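Local coordinates for protein xyloglucan-specific endo-beta-1,4-glucanase (Uncultured bacterium, PDB 4W88) that hydrolyses internal beta-1,4-glucan linkages in xyloglucan, as a glycoside hydrolase family 5 enzyme built on a TIM barrel, at residues N66-A71 / N107-T112. The protein carries 1 engineered substitution. Residues are numbered along the deposited sequence; the frame is centred on the assembly and turned at random.
Sequences NHLGPA and NYWLKT
Asn66 and Tyr108 carry the single hydrogen bond of this contact, from the amide ND2 of Asn66 to the phenol OH of Tyr108 at 3.2 Å. An N-H...O angle of 148° shows a moderately bent bond, and the phenol oxygen lies 22° out of the amide plane. In both side chains CG is anti to the carbonyl carbon, beside the backbone N, and the ends meet across a separation of 8.5 Å between the CA atoms of Asn66 and Tyr108. The amide is turned across the phenol ring, the two planes being 82° apart.

Van der Waals contact accompanies the bond: Asn66 OD1 approaches the ring obliquely, 3.2 Å from Tyr108 CE1 and 3.5 Å from Tyr108 CZ. The amide thus meets the phenol through both its nitrogen, at OH, and its oxygen, obliquely at CE1 and CZ. Alongside, apolar packing is slight, Leu68 CD1 coming to 4.5 Å from Trp109 NE1. That indole nitrogen has its hydrogen-bond partner in Glu105, and Leu68 makes a loose, oblique apolar approach to the ring; both Leu68 and Trp109 also rest on Glu123 and Ile127 of helix 117-134.

The contact joins the loops that follow barrel strands 57-60 and 97-101, neighbours in the TIM barrel; the side chain of Tyr108 lies about 13 Å from the bound xylose unit. A phenylalanine in place of Tyr108 would probably retain most of the ring packing but leave the Asn66 amide NH2 without its acceptor here. With 131 Å² buried in all and one bent bond, the chemistry implies a light, polar link between adjacent loops at the surface.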
ATOM      1  N   ASN A  66      -6.971  15.117  -8.238  1.00 18.03           N
ATOM      2  CA  ASN A  66      -7.561  16.448  -8.156  1.00 16.40           C
ATOM      3  C   ASN A  66      -6.565  17.617  -7.933  1.00 17.04           C
ATOM      4  O   ASN A  66      -6.944  18.802  -8.073  1.00 19.76           O
ATOM      5  CB  ASN A  66      -8.568  16.488  -7.053  1.00 20.22           C
ATOM      6  CG  ASN A  66      -9.767  15.656  -7.346  1.00 21.26           C
ATOM      7  OD1 ASN A  66     -10.106  15.363  -8.502  1.00 22.40           O
ATOM      8  ND2 ASN A  66     -10.427  15.241  -6.304  1.00 25.78           N
ATOM      9  N   HIS A  67      -5.314  17.268  -7.701  1.00 17.93           N
ATOM     10  CA  HIS A  67      -4.236  18.255  -7.478  1.00 15.10           C
ATOM     11  C   HIS A  67      -3.384  18.430  -8.719  1.00 19.01           C
ATOM     12  O   HIS A  67      -2.381  19.107  -8.677  1.00 19.63           O
ATOM     13  CB  HIS A  67      -3.367  17.842  -6.280  1.00 15.56           C
ATOM     14  CG  HIS A  67      -4.150  17.513  -5.046  1.00 18.10           C
ATOM     15  ND1 HIS A  67      -4.697  18.466  -4.192  1.00 17.76           N
ATOM     16  CD2 HIS A  67      -4.638  16.329  -4.631  1.00 16.89           C
ATOM     17  CE1 HIS A  67      -5.430  17.841  -3.274  1.00 17.57           C
ATOM     18  NE2 HIS A  67      -5.394  16.547  -3.512  1.00 17.08           N
ATOM     19  N   LEU A  68      -3.767  17.787  -9.813  1.00 18.51           N
ATOM     20  CA  LEU A  68      -3.012  17.864 -11.071  1.00 18.48           C
ATOM     21  C   LEU A  68      -3.532  18.889 -12.027  1.00 21.48           C
ATOM     22  O   LEU A  68      -4.720  19.034 -12.232  1.00 21.30           O
ATOM     23  CB  LEU A  68      -3.010  16.505 -11.803  1.00 18.28           C
ATOM     24  CG  LEU A  68      -2.530  15.281 -11.046  1.00 18.33           C
ATOM     25  CD1 LEU A  68      -2.690  14.025 -11.822  1.00 19.64           C
ATOM     26  CD2 LEU A  68      -1.076  15.442 -10.534  1.00 18.27           C
ATOM     27  N   GLY A  69      -2.582  19.533 -12.677  1.00 19.68           N
ATOM     28  CA  GLY A  69      -2.873  20.426 -13.776  1.00 22.22           C
ATOM     29  C   GLY A  69      -3.233  19.641 -15.032  1.00 24.31           C
ATOM     30  O   GLY A  69      -3.267  18.408 -15.056  1.00 19.66           O
ATOM     31  N   PRO A  70      -3.538  20.339 -16.110  1.00 24.91           N
ATOM     32  CA  PRO A  70      -3.956  19.648 -17.304  1.00 24.61           C
ATOM     33  C   PRO A  70      -2.877  18.778 -17.926  1.00 22.81           C
ATOM     34  O   PRO A  70      -1.663  19.014 -17.808  1.00 24.75           O
ATOM     35  CB  PRO A  70      -4.320  20.768 -18.266  1.00 29.93           C
ATOM     36  CG  PRO A  70      -3.776  21.981 -17.675  1.00 37.63           C
ATOM     37  CD  PRO A  70      -3.702  21.765 -16.210  1.00 24.35           C
ATOM     38  N   ALA A  71      -3.330  17.775 -18.647  1.00 24.32           N
ATOM     39  CA  ALA A  71      -2.442  17.049 -19.550  1.00 24.67           C
ATOM     40  C   ALA A  71      -1.850  18.030 -20.568  1.00 25.50           C
ATOM     41  O   ALA A  71      -2.513  19.017 -20.939  1.00 24.33           O
ATOM     42  CB  ALA A  71      -3.175  15.953 -20.270  1.00 28.74           C
ATOM     43  N   ASN A 107     -10.250   6.277  -9.358  1.00 16.12           N
ATOM     44  CA  ASN A 107     -11.589   6.907  -9.423  1.00 17.31           C
ATOM     45  C   ASN A 107     -11.621   7.924 -10.574  1.00 18.66           C
ATOM     46  O   ASN A 107     -12.695   8.401 -10.913  1.00 18.69           O
ATOM     47  CB  ASN A 107     -11.942   7.699  -8.203  1.00 16.93           C
ATOM     48  CG  ASN A 107     -12.087   6.864  -6.949  1.00 18.57           C
ATOM     49  OD1 ASN A 107     -11.967   5.611  -6.982  1.00 20.08           O
ATOM     50  ND2 ASN A 107     -12.403   7.544  -5.836  1.00 17.72           N
ATOM     51  N   TYR A 108     -10.444   8.235 -11.159  1.00 15.98           N
ATOM     52  CA  TYR A 108     -10.244   9.403 -12.018  1.00 16.83           C
ATOM     53  C   TYR A 108      -9.711   8.881 -13.352  1.00 17.68           C
ATOM     54  O   TYR A 108     -10.505   8.412 -14.199  1.00 22.47           O
ATOM     55  CB  TYR A 108      -9.342  10.430 -11.329  1.00 18.21           C
ATOM     56  CG  TYR A 108     -10.011  11.077 -10.147  1.00 16.49           C
ATOM     57  CD1 TYR A 108     -10.960  12.075 -10.295  1.00 18.10           C
ATOM     58  CD2 TYR A 108      -9.779  10.575  -8.863  1.00 17.31           C
ATOM     59  CE1 TYR A 108     -11.650  12.589  -9.196  1.00 16.28           C
ATOM     60  CE2 TYR A 108     -10.492  11.042  -7.793  1.00 15.72           C
ATOM     61  CZ  TYR A 108     -11.372  12.099  -7.944  1.00 17.33           C
ATOM     62  OH  TYR A 108     -12.130  12.573  -6.913  1.00 18.74           O
ATOM     63  N   TRP A 109      -8.420   9.035 -13.590  1.00 18.35           N
ATOM     64  CA  TRP A 109      -7.819   8.748 -14.861  1.00 17.77           C
ATOM     65  C   TRP A 109      -7.279   7.324 -15.018  1.00 17.61           C
ATOM     66  O   TRP A 109      -7.103   6.849 -16.161  1.00 20.15           O
ATOM     67  CB  TRP A 109      -6.647   9.729 -15.053  1.00 19.52           C
ATOM     68  CG  TRP A 109      -5.585   9.647 -13.959  1.00 16.06           C
ATOM     69  CD1 TRP A 109      -5.583  10.284 -12.788  1.00 17.91           C
ATOM     70  CD2 TRP A 109      -4.386   8.843 -14.009  1.00 17.98           C
ATOM     71  NE1 TRP A 109      -4.453   9.919 -12.060  1.00 17.05           N
ATOM     72  CE2 TRP A 109      -3.702   9.048 -12.809  1.00 16.82           C
ATOM     73  CE3 TRP A 109      -3.856   7.950 -14.946  1.00 17.80           C
ATOM     74  CZ2 TRP A 109      -2.543   8.406 -12.506  1.00 15.69           C
ATOM     75  CZ3 TRP A 109      -2.673   7.307 -14.660  1.00 18.34           C
ATOM     76  CH2 TRP A 109      -2.021   7.546 -13.428  1.00 17.51           C
ATOM     77  N   LEU A 110      -6.998   6.649 -13.884  1.00 17.16           N
ATOM     78  CA  LEU A 110      -6.316   5.357 -13.921  1.00 16.07           C
ATOM     79  C   LEU A 110      -7.348   4.221 -14.046  1.00 18.67           C
ATOM     80  O   LEU A 110      -7.697   3.549 -13.064  1.00 20.21           O
ATOM     81  CB  LEU A 110      -5.369   5.153 -12.751  1.00 18.52           C
ATOM     82  CG  LEU A 110      -4.158   4.263 -13.020  1.00 19.64           C
ATOM     83  CD1 LEU A 110      -3.247   4.186 -11.796  1.00 19.10           C
ATOM     84  CD2 LEU A 110      -4.529   2.846 -13.414  1.00 20.87           C
ATOM     85  N   LYS A 111      -7.906   4.102 -15.242  1.00 20.70           N
ATOM     86  CA  LYS A 111      -8.918   3.103 -15.602  1.00 20.29           C
ATOM     87  C   LYS A 111      -8.251   2.234 -16.659  1.00 22.05           C
ATOM     88  O   LYS A 111      -7.834   2.749 -17.711  1.00 20.77           O
ATOM     89  CB  LYS A 111     -10.146   3.766 -16.154  1.00 24.00           C
ATOM     90  CG  LYS A 111     -10.634   4.875 -15.271  1.00 36.89           C
ATOM     91  CD  LYS A 111     -11.845   4.533 -14.562  1.00 45.71           C
ATOM     92  CE  LYS A 111     -12.462   5.654 -13.764  1.00 61.91           C
ATOM     93  NZ  LYS A 111     -13.386   5.089 -12.726  1.00 64.07           N
ATOM     94  N   THR A 112      -8.083   0.929 -16.374  1.00 19.88           N
ATOM     95  CA  THR A 112      -7.199   0.061 -17.180  1.00 21.97           C
ATOM     96  C   THR A 112      -7.821  -0.446 -18.491  1.00 25.05           C
ATOM     97  O   THR A 112      -8.070  -1.609 -18.638  1.00 27.75           O
ATOM     98  CB  THR A 112      -6.722  -1.124 -16.326  1.00 23.40           C
ATOM     99  OG1 THR A 112      -7.832  -1.754 -15.737  1.00 24.26           O
ATOM    100  CG2 THR A 112      -5.767  -0.627 -15.291  1.00 23.27           C
TER